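Isoprenyl transferase (Helicobacter pylori, PDB 2D2R) acts as a homodimer that probably catalyses the magnesium-dependent condensation of isopentenyl diphosphate with allylic pyrophosphates to make undecaprenyl diphosphate. Local coordinates at residues T15-A20 with K59-T64; Y143-E148 with L198-L203; L183-L188 with L202-S207; Y208-F213 with S231-R236. All blocks are in the same frame, centred on the assembly; numbering follows the deposited sequence.

Contact 1 of 4, residues T15-A20 with K59-T64; sequences TLKHLA and KLECLT
Leu16 opens the contact by bringing CD2 near CD1 of Leu60, at 4.3 Å. Next comes Lys17, whose carbonyl oxygen takes two backbone N-H groups, one from Glu61 in the carbonyl plane and one from Cys62. Its side chain runs alongside that of Glu61 and forms a salt bridge, Lys17 NZ to Glu61 OE2, whose modelled length is doubtfully short. His18 has CG anti to its backbone N (chi1 -177°), which lays the imidazole over Cys62. Cys62 SG lies 3.8 Å from the centroid of the His18 ring, over the face, while His18 NE2 and Thr64 OG1 share a hydrogen bond of 2.7 Å near the ring plane. At Leu19 the parallel pairing continues, with its N bonded to Cys62 O at 3.0 Å and its O accepting from Thr64 N. Leu19 CG packs against Leu63 CD1 at 3.7 Å. Because His18 ND1 is also bonded, to Pro184 O, both ring nitrogens are engaged, which would fix the rotation of the buried imidazole on the sheet face it shares with Cys62 and Thr64.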
loop_
_atom_site.group_PDB
_atom_site.type_symbol
_atom_site.label_atom_id
_atom_site.label_comp_id
_atom_site.label_asym_id
_atom_site.label_seq_id
_atom_site.Cartn_x
_atom_site.Cartn_y
_atom_site.Cartn_z
ATOM N N THR A 15 -3.409 4.258 20.575
ATOM C CA THR A 15 -2.887 4.723 19.294
ATOM C C THR A 15 -3.349 3.706 18.241
ATOM O O THR A 15 -3.442 4.019 17.045
ATOM C CB THR A 15 -1.362 4.765 19.335
ATOM O OG1 THR A 15 -0.956 6.010 19.892
ATOM C CG2 THR A 15 -0.757 4.626 17.943
ATOM N N LEU A 16 -3.642 2.493 18.696
ATOM C CA LEU A 16 -4.093 1.451 17.806
ATOM C C LEU A 16 -5.599 1.394 17.787
ATOM O O LEU A 16 -6.222 0.925 18.731
ATOM C CB LEU A 16 -3.541 0.109 18.235
ATOM C CG LEU A 16 -3.978 -1.065 17.361
ATOM C CD1 LEU A 16 -3.579 -0.774 15.925
ATOM C CD2 LEU A 16 -3.364 -2.348 17.828
ATOM N N LYS A 17 -6.203 1.876 16.710
ATOM C CA LYS A 17 -7.645 1.857 16.608
ATOM C C LYS A 17 -8.156 0.903 15.535
ATOM O O LYS A 17 -9.165 0.227 15.739
ATOM C CB LYS A 17 -8.179 3.249 16.325
ATOM C CG LYS A 17 -7.949 4.217 17.451
ATOM C CD LYS A 17 -8.574 5.544 17.118
ATOM C CE LYS A 17 -8.552 6.512 18.302
ATOM N NZ LYS A 17 -9.491 6.135 19.418
ATOM N N HIS A 18 -7.453 0.829 14.403
ATOM C CA HIS A 18 -7.898 -0.026 13.298
ATOM C C HIS A 18 -6.767 -0.965 12.905
ATOM O O HIS A 18 -5.677 -0.493 12.489
ATOM C CB HIS A 18 -8.267 0.882 12.105
ATOM C CG HIS A 18 -8.816 0.151 10.920
ATOM N ND1 HIS A 18 -9.307 0.805 9.804
ATOM C CD2 HIS A 18 -8.964 -1.173 10.676
ATOM C CE1 HIS A 18 -9.726 -0.093 8.925
ATOM N NE2 HIS A 18 -9.529 -1.299 9.429
ATOM N N LEU A 19 -7.013 -2.272 13.042
ATOM C CA LEU A 19 -6.062 -3.324 12.709
ATOM C C LEU A 19 -6.638 -4.016 11.492
ATOM O O LEU A 19 -7.840 -4.271 11.439
ATOM C CB LEU A 19 -5.919 -4.328 13.861
ATOM C CG LEU A 19 -5.204 -5.679 13.631
ATOM C CD1 LEU A 19 -3.720 -5.471 13.258
ATOM C CD2 LEU A 19 -5.270 -6.558 14.927
ATOM N N ALA A 20 -5.786 -4.312 10.507
ATOM C CA ALA A 20 -6.243 -4.967 9.277
ATOM C C ALA A 20 -5.370 -6.189 9.079
ATOM O O ALA A 20 -4.159 -6.150 9.324
ATOM C CB ALA A 20 -6.081 -4.014 8.076
ATOM N N LYS A 59 -10.717 -3.360 23.382
ATOM C CA LYS A 59 -10.940 -1.959 23.019
ATOM C C LYS A 59 -10.344 -1.593 21.658
ATOM O O LYS A 59 -9.705 -0.559 21.508
ATOM C CB LYS A 59 -10.358 -1.025 24.095
ATOM C CG LYS A 59 -11.301 0.106 24.575
ATOM C CD LYS A 59 -10.560 1.104 25.505
ATOM C CE LYS A 59 -11.483 1.729 26.561
ATOM N NZ LYS A 59 -12.745 2.309 25.994
ATOM N N LEU A 60 -10.526 -2.466 20.673
ATOM C CA LEU A 60 -10.036 -2.183 19.327
ATOM C C LEU A 60 -11.265 -1.519 18.746
ATOM O O LEU A 60 -12.381 -1.901 19.078
ATOM C CB LEU A 60 -9.762 -3.484 18.563
ATOM C CG LEU A 60 -8.910 -3.394 17.299
ATOM C CD1 LEU A 60 -7.447 -3.729 17.651
ATOM C CD2 LEU A 60 -9.427 -4.379 16.237
ATOM N N GLU A 61 -11.116 -0.526 17.902
ATOM C CA GLU A 61 -12.331 0.048 17.381
ATOM C C GLU A 61 -12.738 -0.593 16.035
ATOM O O GLU A 61 -13.924 -0.591 15.675
ATOM C CB GLU A 61 -12.186 1.571 17.233
ATOM C CG GLU A 61 -11.997 2.325 18.523
ATOM C CD GLU A 61 -11.668 3.815 18.291
ATOM O OE1 GLU A 61 -11.886 4.332 17.148
ATOM O OE2 GLU A 61 -11.193 4.472 19.248
ATOM N N CYS A 62 -11.761 -1.168 15.309
ATOM C CA CYS A 62 -12.053 -1.743 13.992
ATOM C C CYS A 62 -11.045 -2.829 13.597
ATOM O O CYS A 62 -9.855 -2.685 13.829
ATOM C CB CYS A 62 -12.047 -0.626 12.927
ATOM S SG CYS A 62 -12.752 -1.095 11.382
ATOM N N LEU A 63 -11.530 -3.900 12.997
ATOM C CA LEU A 63 -10.691 -4.998 12.570
ATOM C C LEU A 63 -11.200 -5.318 11.175
ATOM O O LEU A 63 -12.395 -5.595 11.003
ATOM C CB LEU A 63 -10.898 -6.212 13.503
ATOM C CG LEU A 63 -10.120 -7.486 13.146
ATOM C CD1 LEU A 63 -8.611 -7.189 13.360
ATOM C CD2 LEU A 63 -10.564 -8.707 14.024
ATOM N N THR A 64 -10.317 -5.265 10.174
ATOM C CA THR A 64 -10.718 -5.558 8.818
ATOM C C THR A 64 -9.898 -6.778 8.375
ATOM O O THR A 64 -8.673 -6.774 8.488
ATOM C CB THR A 64 -10.422 -4.378 7.903
ATOM O OG1 THR A 64 -11.141 -3.237 8.359
ATOM C CG2 THR A 64 -10.860 -4.696 6.503
HETATM O O HOH W 1 -6.713 -0.908 21.536
#

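Contact 2 of 4, residues Y143-E148 with L198-L203; sequences YGSKNE and LSNFLL
Ser145 meets the loop 198-203 with every atom of its side chain. Its CB rests 3.3 Å from Asn200 O and nearly as close to Asn200 OD1. With chi1 at -167°, OG swings away from its own backbone N toward Leu203, accepts the N-H of that residue at 3.1 Å and lies against its CB and CG. Leu203 CG is only 3.5 Å from Ser145 CB, a tight fit. Asn200 supplies two acceptors: its backbone O receives Ser145 N at 2.8 Å from above the carbonyl plane, and its OD1 receives Lys146 N at 2.9 Å. A water joins Asn200 ND2 to Asn147 N. The side chains of Tyr143 and Phe201 cross at about a right angle, Tyr143 CE2 4.0 Å from Phe201 CD1, and Tyr143 OH donates to Glu148 OE1 at 2.6 Å while taking a weak bond from Leu202 N. The backbone of Asn200 is also hydrogen-bonded to the second subunit, and Leu198 and Ser199 probably bind substrate. Gly144 is the N-cap of helix 145-158. The arrangement is a helix N-terminus whose first N-H groups, of Ser145 and Lys146, are bonded by Asn200 from a distant loop beside the probable substrate site and the dimer interface.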
loop_
_atom_site.group_PDB
_atom_site.type_symbol
_atom_site.label_atom_id
_atom_site.label_comp_id
_atom_site.label_asym_id
_atom_site.label_seq_id
_atom_site.Cartn_x
_atom_site.Cartn_y
_atom_site.Cartn_z
ATOM N N TYR A 143 -13.157 -8.468 -2.675
ATOM C CA TYR A 143 -12.526 -7.148 -2.521
ATOM C C TYR A 143 -11.203 -6.929 -3.228
ATOM O O TYR A 143 -10.319 -7.795 -3.209
ATOM C CB TYR A 143 -12.282 -6.875 -1.031
ATOM C CG TYR A 143 -11.628 -5.529 -0.784
ATOM C CD1 TYR A 143 -12.397 -4.362 -0.623
ATOM C CD2 TYR A 143 -10.235 -5.399 -0.830
ATOM C CE1 TYR A 143 -11.763 -3.072 -0.514
ATOM C CE2 TYR A 143 -9.608 -4.137 -0.730
ATOM C CZ TYR A 143 -10.352 -2.984 -0.577
ATOM O OH TYR A 143 -9.675 -1.748 -0.522
ATOM N N GLY A 144 -11.063 -5.727 -3.808
ATOM C CA GLY A 144 -9.806 -5.366 -4.440
ATOM C C GLY A 144 -9.714 -3.861 -4.280
ATOM O O GLY A 144 -10.698 -3.190 -4.515
ATOM N N SER A 145 -8.554 -3.336 -3.896
ATOM C CA SER A 145 -8.394 -1.894 -3.713
ATOM C C SER A 145 -8.541 -1.094 -4.979
ATOM O O SER A 145 -9.222 -0.074 -5.000
ATOM C CB SER A 145 -7.029 -1.681 -3.015
ATOM O OG SER A 145 -6.923 -0.404 -2.541
ATOM N N LYS A 146 -7.906 -1.520 -6.076
ATOM C CA LYS A 146 -8.085 -0.768 -7.288
ATOM C C LYS A 146 -9.537 -0.744 -7.690
ATOM O O LYS A 146 -10.030 0.265 -8.165
ATOM C CB LYS A 146 -7.254 -1.337 -8.430
ATOM C CG LYS A 146 -5.812 -1.067 -8.240
ATOM C CD LYS A 146 -5.042 -1.563 -9.487
ATOM C CE LYS A 146 -3.532 -1.183 -9.347
ATOM N NZ LYS A 146 -2.832 -1.527 -10.609
ATOM N N ASN A 147 -10.232 -1.868 -7.525
ATOM C CA ASN A 147 -11.654 -1.895 -7.857
ATOM C C ASN A 147 -12.429 -0.990 -6.916
ATOM O O ASN A 147 -13.303 -0.270 -7.349
ATOM C CB ASN A 147 -12.213 -3.352 -7.749
ATOM C CG ASN A 147 -13.756 -3.393 -7.892
ATOM O OD1 ASN A 147 -14.285 -3.350 -8.989
ATOM N ND2 ASN A 147 -14.437 -3.432 -6.798
ATOM N N GLU A 148 -12.130 -1.011 -5.623
ATOM C CA GLU A 148 -12.841 -0.122 -4.702
ATOM C C GLU A 148 -12.675 1.345 -5.130
ATOM O O GLU A 148 -13.626 2.117 -5.139
ATOM C CB GLU A 148 -12.353 -0.280 -3.266
ATOM C CG GLU A 148 -13.103 0.601 -2.227
ATOM C CD GLU A 148 -12.414 0.615 -0.848
ATOM O OE1 GLU A 148 -11.179 0.312 -0.757
ATOM O OE2 GLU A 148 -13.106 0.934 0.139
ATOM N N LEU A 198 1.304 -6.205 -0.489
ATOM C CA LEU A 198 0.018 -5.688 0.037
ATOM C C LEU A 198 -1.155 -6.431 -0.602
ATOM O O LEU A 198 -2.273 -6.459 -0.062
ATOM C CB LEU A 198 -0.183 -4.221 -0.314
ATOM C CG LEU A 198 0.985 -3.400 0.160
ATOM C CD1 LEU A 198 0.928 -2.020 -0.568
ATOM C CD2 LEU A 198 0.875 -3.240 1.647
ATOM N N SER A 199 -0.889 -6.984 -1.775
ATOM C CA SER A 199 -1.915 -7.688 -2.509
ATOM C C SER A 199 -3.210 -6.931 -2.741
ATOM O O SER A 199 -4.299 -7.485 -2.520
ATOM C CB SER A 199 -2.189 -9.036 -1.818
ATOM O OG SER A 199 -1.091 -9.895 -2.125
ATOM N N ASN A 200 -3.107 -5.681 -3.187
ATOM C CA ASN A 200 -4.301 -4.890 -3.572
ATOM C C ASN A 200 -5.362 -4.805 -2.450
ATOM O O ASN A 200 -6.548 -4.886 -2.692
ATOM C CB ASN A 200 -4.859 -5.567 -4.821
ATOM C CG ASN A 200 -5.826 -4.712 -5.582
ATOM O OD1 ASN A 200 -5.775 -3.489 -5.558
ATOM N ND2 ASN A 200 -6.774 -5.376 -6.256
ATOM N N PHE A 201 -4.890 -4.681 -1.228
ATOM C CA PHE A 201 -5.736 -4.598 -0.055
ATOM C C PHE A 201 -5.575 -3.291 0.700
ATOM O O PHE A 201 -4.479 -2.966 1.225
ATOM C CB PHE A 201 -5.387 -5.786 0.854
ATOM C CG PHE A 201 -6.181 -5.869 2.156
ATOM C CD1 PHE A 201 -7.565 -5.974 2.144
ATOM C CD2 PHE A 201 -5.526 -5.906 3.387
ATOM C CE1 PHE A 201 -8.304 -6.130 3.372
ATOM C CE2 PHE A 201 -6.235 -6.056 4.600
ATOM C CZ PHE A 201 -7.630 -6.175 4.583
ATOM N N LEU A 202 -6.669 -2.541 0.773
ATOM C CA LEU A 202 -6.729 -1.298 1.547
ATOM C C LEU A 202 -5.508 -0.415 1.271
ATOM O O LEU A 202 -4.892 0.103 2.194
ATOM C CB LEU A 202 -6.771 -1.628 3.053
ATOM C CG LEU A 202 -8.001 -2.448 3.533
ATOM C CD1 LEU A 202 -7.938 -2.666 5.091
ATOM C CD2 LEU A 202 -9.222 -1.688 3.144
ATOM N N LEU A 203 -5.207 -0.205 0.003
ATOM C CA LEU A 203 -4.017 0.599 -0.372
ATOM C C LEU A 203 -4.158 2.049 0.124
ATOM O O LEU A 203 -3.282 2.607 0.787
ATOM C CB LEU A 203 -3.842 0.529 -1.871
ATOM C CG LEU A 203 -3.681 -0.890 -2.456
ATOM C CD1 LEU A 203 -3.653 -0.872 -4.018
ATOM C CD2 LEU A 203 -2.375 -1.442 -1.994
HETATM O O HOH W 2 -9.067 -4.387 -7.902
#

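Contact 3 of 4, residues L183-L188 with L202-S207; sequences LPEVDL and LLWQSS
Gln205 O receives the backbone N-H of Val186 at 3.0 Å, and a water 2.8 Å from Gln205 O can donate to it while also approaching Val186 O. This carbonyl belongs to the type I beta turn from Trp204 to Ser207, so the bond fastens the turn to the irregular chain that leads into strand 188-191. The Val186 donor is tilted 34° from the carbonyl plane, and the water approaches Gln205 O from a direction roughly at right angles to it. Val186 also points its side chain at the turn: CB and CG2 both lie against Gln205 O and Ser206 OG, and CG2 is 4.0 Å from Gln205 CB. Glu185 folds back at chi2 (-61°), which carries OE1 over the turn to 3.3 Å from Gln205 CA. A second water lies between that oxygen and Ser207 OG. OE1 also pairs with Lys146 NZ of the second subunit, an ion pair that is long and weak in the other copy, so the carboxylate links the turn, through water, with the dimer interface. The amide of Gln205 leads away from Val186, its NE2 bonding Thr180 OG1 and Glu148 OE1. Just ahead of the turn, Leu202 O accepts the N-H and the hydroxyl of Ser206 from opposite faces of its plane, the OG bond measuring 2.7 Å. One apolar contact completes the packing, Val186 CG2 to Leu202 CD1 at 3.9 Å.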
loop_
_atom_site.group_PDB
_atom_site.type_symbol
_atom_site.label_atom_id
_atom_site.label_comp_id
_atom_site.label_asym_id
_atom_site.label_seq_id
_atom_site.Cartn_x
_atom_site.Cartn_y
_atom_site.Cartn_z
ATOM N N LEU A 183 -14.851 4.782 8.608
ATOM C CA LEU A 183 -14.068 3.932 9.495
ATOM C C LEU A 183 -12.764 4.724 9.664
ATOM O O LEU A 183 -12.443 5.573 8.836
ATOM C CB LEU A 183 -13.765 2.579 8.857
ATOM C CG LEU A 183 -14.983 1.718 8.482
ATOM C CD1 LEU A 183 -14.495 0.461 7.736
ATOM C CD2 LEU A 183 -15.775 1.351 9.758
ATOM N N PRO A 184 -12.019 4.483 10.737
ATOM C CA PRO A 184 -10.775 5.251 10.848
ATOM C C PRO A 184 -9.763 4.641 9.861
ATOM O O PRO A 184 -9.974 3.549 9.332
ATOM C CB PRO A 184 -10.356 5.054 12.295
ATOM C CG PRO A 184 -10.929 3.713 12.670
ATOM C CD PRO A 184 -12.207 3.533 11.848
ATOM N N GLU A 185 -8.666 5.348 9.616
ATOM C CA GLU A 185 -7.678 4.807 8.710
ATOM C C GLU A 185 -7.012 3.623 9.395
ATOM O O GLU A 185 -7.137 3.396 10.626
ATOM C CB GLU A 185 -6.604 5.866 8.348
ATOM C CG GLU A 185 -7.130 7.039 7.505
ATOM C CD GLU A 185 -7.710 6.614 6.130
ATOM O OE1 GLU A 185 -6.935 6.328 5.185
ATOM O OE2 GLU A 185 -8.948 6.602 5.986
ATOM N N VAL A 186 -6.301 2.835 8.602
ATOM C CA VAL A 186 -5.615 1.692 9.161
ATOM C C VAL A 186 -4.359 2.083 9.943
ATOM O O VAL A 186 -3.523 2.842 9.414
ATOM C CB VAL A 186 -5.223 0.714 8.057
ATOM C CG1 VAL A 186 -4.373 -0.398 8.668
ATOM C CG2 VAL A 186 -6.460 0.171 7.398
ATOM N N ASP A 187 -4.209 1.580 11.177
ATOM C CA ASP A 187 -3.014 1.892 11.954
ATOM C C ASP A 187 -1.910 0.854 11.827
ATOM O O ASP A 187 -0.723 1.188 11.916
ATOM C CB ASP A 187 -3.318 2.017 13.443
ATOM C CG ASP A 187 -4.256 3.152 13.740
ATOM O OD1 ASP A 187 -3.884 4.317 13.494
ATOM O OD2 ASP A 187 -5.394 2.872 14.204
ATOM N N LEU A 188 -2.304 -0.399 11.650
ATOM C CA LEU A 188 -1.352 -1.479 11.585
ATOM C C LEU A 188 -1.945 -2.485 10.621
ATOM O O LEU A 188 -3.082 -2.906 10.792
ATOM C CB LEU A 188 -1.149 -2.045 13.029
ATOM C CG LEU A 188 -0.859 -3.488 13.450
ATOM C CD1 LEU A 188 -0.003 -4.238 12.472
ATOM C CD2 LEU A 188 -0.287 -3.562 14.849
ATOM N N LEU A 202 -6.669 -2.541 0.773
ATOM C CA LEU A 202 -6.729 -1.298 1.547
ATOM C C LEU A 202 -5.508 -0.415 1.271
ATOM O O LEU A 202 -4.892 0.103 2.194
ATOM C CB LEU A 202 -6.771 -1.628 3.053
ATOM C CG LEU A 202 -8.001 -2.448 3.533
ATOM C CD1 LEU A 202 -7.938 -2.666 5.091
ATOM C CD2 LEU A 202 -9.222 -1.688 3.144
ATOM N N LEU A 203 -5.207 -0.205 0.003
ATOM C CA LEU A 203 -4.017 0.599 -0.372
ATOM C C LEU A 203 -4.158 2.049 0.124
ATOM O O LEU A 203 -3.282 2.607 0.787
ATOM C CB LEU A 203 -3.842 0.529 -1.871
ATOM C CG LEU A 203 -3.681 -0.890 -2.456
ATOM C CD1 LEU A 203 -3.653 -0.872 -4.018
ATOM C CD2 LEU A 203 -2.375 -1.442 -1.994
ATOM N N TRP A 204 -5.305 2.636 -0.154
ATOM C CA TRP A 204 -5.584 3.994 0.252
ATOM C C TRP A 204 -5.644 4.131 1.747
ATOM O O TRP A 204 -5.022 5.026 2.294
ATOM C CB TRP A 204 -6.899 4.444 -0.378
ATOM C CG TRP A 204 -7.351 5.835 0.024
ATOM C CD1 TRP A 204 -7.922 6.226 1.243
ATOM C CD2 TRP A 204 -7.360 6.990 -0.802
ATOM N NE1 TRP A 204 -8.272 7.550 1.185
ATOM C CE2 TRP A 204 -7.951 8.036 -0.060
ATOM C CE3 TRP A 204 -6.935 7.244 -2.119
ATOM C CZ2 TRP A 204 -8.123 9.318 -0.588
ATOM C CZ3 TRP A 204 -7.104 8.496 -2.637
ATOM C CH2 TRP A 204 -7.698 9.529 -1.875
ATOM N N GLN A 205 -6.356 3.222 2.411
ATOM C CA GLN A 205 -6.547 3.318 3.848
ATOM C C GLN A 205 -5.340 3.006 4.704
ATOM O O GLN A 205 -5.314 3.365 5.837
ATOM C CB GLN A 205 -7.738 2.413 4.301
ATOM C CG GLN A 205 -9.019 2.748 3.486
ATOM C CD GLN A 205 -9.210 1.989 2.148
ATOM O OE1 GLN A 205 -8.248 1.571 1.491
ATOM N NE2 GLN A 205 -10.504 1.865 1.703
ATOM N N SER A 206 -4.354 2.329 4.130
ATOM C CA SER A 206 -3.155 1.942 4.860
ATOM C C SER A 206 -1.973 2.850 4.441
ATOM O O SER A 206 -0.847 2.464 4.660
ATOM C CB SER A 206 -2.828 0.463 4.520
ATOM O OG SER A 206 -3.982 -0.393 4.722
ATOM N N SER A 207 -2.225 4.036 3.883
ATOM C CA SER A 207 -1.111 4.876 3.405
ATOM C C SER A 207 -0.058 5.164 4.479
ATOM O O SER A 207 1.129 5.411 4.164
ATOM C CB SER A 207 -1.633 6.211 2.853
ATOM O OG SER A 207 -2.304 6.906 3.902
HETATM O O HOH W 3 -4.387 6.438 5.325
HETATM O O HOH W 4 -3.065 4.553 7.103
#

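Contact 4 of 4, residues Y208-F213 with S231-R236; sequences YAELFF and SDFYKR
Strand 210-213 and helix 231-236 run at 143° to each other with their axes 10.1 Å apart, and their CA atoms come nearest at Glu210 and Phe233. Arg236 bridges the gap. Its chain, extended from CG to NE, lays the guanidinium flat on one face of the Phe212 ring, centres 3.5 Å apart and planes at 13°, a stacked cation-pi contact. The edge of the same group is used for hydrogen bonds: Arg236 NH1 at 2.8 Å and NH2 at 3.0 Å both grip Leu211 O, end-on and from one face of its carbonyl. NH1 also makes a salt bridge of 2.9 Å with Glu210 OE2, meeting the anti lone pair, although the two planar groups are steeply inclined to each other. These bonds hold the guanidinium in its rotation. In addition, Glu210 CG touches Phe233 CE1 at 3.7 Å, and Asp232 CB lies at the edge of the Phe212 ring, 3.6 Å from CE2. The other oxygen of Glu210, OE1, pairs with Arg197 of the second subunit. The arrangement is that of a helix packed on a strand of an alpha/beta sheet; Glu210, probably a magnesium ligand, places it beside the probable metal site and the dimer interface.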
loop_
_atom_site.group_PDB
_atom_site.type_symbol
_atom_site.label_atom_id
_atom_site.label_comp_id
_atom_site.label_asym_id
_atom_site.label_seq_id
_atom_site.Cartn_x
_atom_site.Cartn_y
_atom_site.Cartn_z
ATOM N N TYR A 208 -0.487 5.149 5.736
ATOM C CA TYR A 208 0.465 5.395 6.826
ATOM C C TYR A 208 0.468 4.345 7.914
ATOM O O TYR A 208 1.028 4.521 9.024
ATOM C CB TYR A 208 0.263 6.801 7.415
ATOM C CG TYR A 208 0.756 7.936 6.496
ATOM C CD1 TYR A 208 2.115 8.315 6.448
ATOM C CD2 TYR A 208 -0.154 8.649 5.704
ATOM C CE1 TYR A 208 2.546 9.388 5.615
ATOM C CE2 TYR A 208 0.268 9.709 4.891
ATOM C CZ TYR A 208 1.605 10.057 4.853
ATOM O OH TYR A 208 1.964 11.086 3.986
ATOM N N ALA A 209 -0.079 3.210 7.580
ATOM C CA ALA A 209 -0.104 2.118 8.548
ATOM C C ALA A 209 1.266 1.508 8.793
ATOM O O ALA A 209 2.133 1.440 7.894
ATOM C CB ALA A 209 -1.020 1.012 8.058
ATOM N N GLU A 210 1.462 1.081 10.035
ATOM C CA GLU A 210 2.657 0.356 10.394
ATOM C C GLU A 210 2.419 -1.013 9.780
ATOM O O GLU A 210 1.319 -1.583 9.942
ATOM C CB GLU A 210 2.767 0.223 11.884
ATOM C CG GLU A 210 3.185 1.511 12.519
ATOM C CD GLU A 210 4.599 1.914 12.100
ATOM O OE1 GLU A 210 4.869 3.110 12.187
ATOM O OE2 GLU A 210 5.434 1.051 11.736
ATOM N N LEU A 211 3.434 -1.531 9.065
ATOM C CA LEU A 211 3.366 -2.813 8.388
ATOM C C LEU A 211 4.073 -3.883 9.186
ATOM O O LEU A 211 5.203 -3.690 9.669
ATOM C CB LEU A 211 4.016 -2.709 6.979
ATOM C CG LEU A 211 3.527 -1.559 6.097
ATOM C CD1 LEU A 211 4.200 -1.525 4.642
ATOM C CD2 LEU A 211 2.006 -1.782 5.921
ATOM N N PHE A 212 3.366 -4.982 9.399
ATOM C CA PHE A 212 3.899 -6.135 10.135
ATOM C C PHE A 212 3.728 -7.387 9.312
ATOM O O PHE A 212 2.722 -7.583 8.639
ATOM C CB PHE A 212 3.193 -6.357 11.512
ATOM C CG PHE A 212 3.756 -5.531 12.585
ATOM C CD1 PHE A 212 3.378 -4.182 12.708
ATOM C CD2 PHE A 212 4.685 -6.083 13.458
ATOM C CE1 PHE A 212 3.919 -3.363 13.719
ATOM C CE2 PHE A 212 5.258 -5.283 14.498
ATOM C CZ PHE A 212 4.868 -3.934 14.625
ATOM N N PHE A 213 4.732 -8.228 9.377
ATOM C CA PHE A 213 4.766 -9.470 8.631
ATOM C C PHE A 213 5.191 -10.630 9.558
ATOM O O PHE A 213 6.008 -10.459 10.454
ATOM C CB PHE A 213 5.792 -9.334 7.473
ATOM C CG PHE A 213 5.447 -8.239 6.520
ATOM C CD1 PHE A 213 4.482 -8.418 5.531
ATOM C CD2 PHE A 213 6.010 -6.989 6.674
ATOM C CE1 PHE A 213 4.074 -7.363 4.700
ATOM C CE2 PHE A 213 5.611 -5.940 5.868
ATOM C CZ PHE A 213 4.647 -6.132 4.886
ATOM N N SER A 231 2.480 -5.334 20.912
ATOM C CA SER A 231 3.481 -4.801 21.813
ATOM C C SER A 231 4.584 -4.136 20.971
ATOM O O SER A 231 5.065 -3.037 21.284
ATOM C CB SER A 231 4.073 -5.931 22.672
ATOM O OG SER A 231 5.185 -5.441 23.418
ATOM N N ASP A 232 4.999 -4.822 19.902
ATOM C CA ASP A 232 6.013 -4.252 19.024
ATOM C C ASP A 232 5.529 -2.931 18.422
ATOM O O ASP A 232 6.291 -1.946 18.366
ATOM C CB ASP A 232 6.374 -5.247 17.935
ATOM C CG ASP A 232 7.303 -6.322 18.443
ATOM O OD1 ASP A 232 7.996 -6.044 19.442
ATOM O OD2 ASP A 232 7.366 -7.426 17.849
ATOM N N PHE A 233 4.270 -2.913 17.993
ATOM C CA PHE A 233 3.665 -1.719 17.426
ATOM C C PHE A 233 3.916 -0.556 18.377
ATOM O O PHE A 233 4.513 0.442 18.012
ATOM C CB PHE A 233 2.163 -1.966 17.233
ATOM C CG PHE A 233 1.363 -0.732 16.844
ATOM C CD1 PHE A 233 1.394 -0.219 15.527
ATOM C CD2 PHE A 233 0.551 -0.079 17.779
ATOM C CE1 PHE A 233 0.645 0.900 15.175
ATOM C CE2 PHE A 233 -0.204 1.057 17.401
ATOM C CZ PHE A 233 -0.154 1.546 16.110
ATOM N N TYR A 234 3.507 -0.690 19.636
ATOM C CA TYR A 234 3.708 0.410 20.555
ATOM C C TYR A 234 5.183 0.825 20.653
ATOM O O TYR A 234 5.498 2.004 20.780
ATOM C CB TYR A 234 3.137 0.011 21.902
ATOM C CG TYR A 234 1.631 -0.070 21.832
ATOM C CD1 TYR A 234 0.951 -1.237 22.196
ATOM C CD2 TYR A 234 0.884 1.028 21.387
ATOM C CE1 TYR A 234 -0.453 -1.301 22.123
ATOM C CE2 TYR A 234 -0.502 0.974 21.314
ATOM C CZ TYR A 234 -1.166 -0.196 21.692
ATOM O OH TYR A 234 -2.552 -0.237 21.717
ATOM N N LYS A 235 6.088 -0.146 20.597
ATOM C CA LYS A 235 7.500 0.180 20.641
ATOM C C LYS A 235 7.903 1.067 19.462
ATOM O O LYS A 235 8.740 1.988 19.606
ATOM C CB LYS A 235 8.351 -1.095 20.587
ATOM C CG LYS A 235 8.755 -1.692 21.959
ATOM C CD LYS A 235 10.070 -2.510 21.796
ATOM C CE LYS A 235 10.354 -3.533 22.927
ATOM N NZ LYS A 235 9.265 -4.553 23.113
ATOM N N ARG A 236 7.329 0.780 18.281
ATOM C CA ARG A 236 7.703 1.531 17.090
ATOM C C ARG A 236 7.233 2.922 17.250
ATOM O O ARG A 236 7.973 3.865 17.017
ATOM C CB ARG A 236 7.060 0.978 15.809
ATOM C CG ARG A 236 7.364 -0.452 15.443
ATOM C CD ARG A 236 6.755 -0.769 14.065
ATOM N NE ARG A 236 7.145 -2.075 13.532
ATOM C CZ ARG A 236 6.753 -2.529 12.341
ATOM N NH1 ARG A 236 5.987 -1.774 11.554
ATOM N NH2 ARG A 236 7.055 -3.767 11.975
#

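In the fold
All four contacts gather around one parallel six-stranded sheet. Contact 1 pairs strands 18-22 and 62-66 in its middle, and contact 4 sets helix 223-236 on strand 210-213, outermost within the chain; their centres are 12 Å apart and Leu16 packs on Phe233. Contact 3, 10 Å from contact 1 and 13 Å from contact 4, bonds to both through Asp187, to His18 and Glu210. Contact 2 shares Leu202 and Leu203 with contact 3, and Glu148 bonds Gln205. Contact 1 closes first along the chain, contacts 2 and 3 end on the same loop, and contact 4 follows. Contacts 2, 3 and 4 touch the second subunit, tying the sheet to the dimer interface and the probable active site.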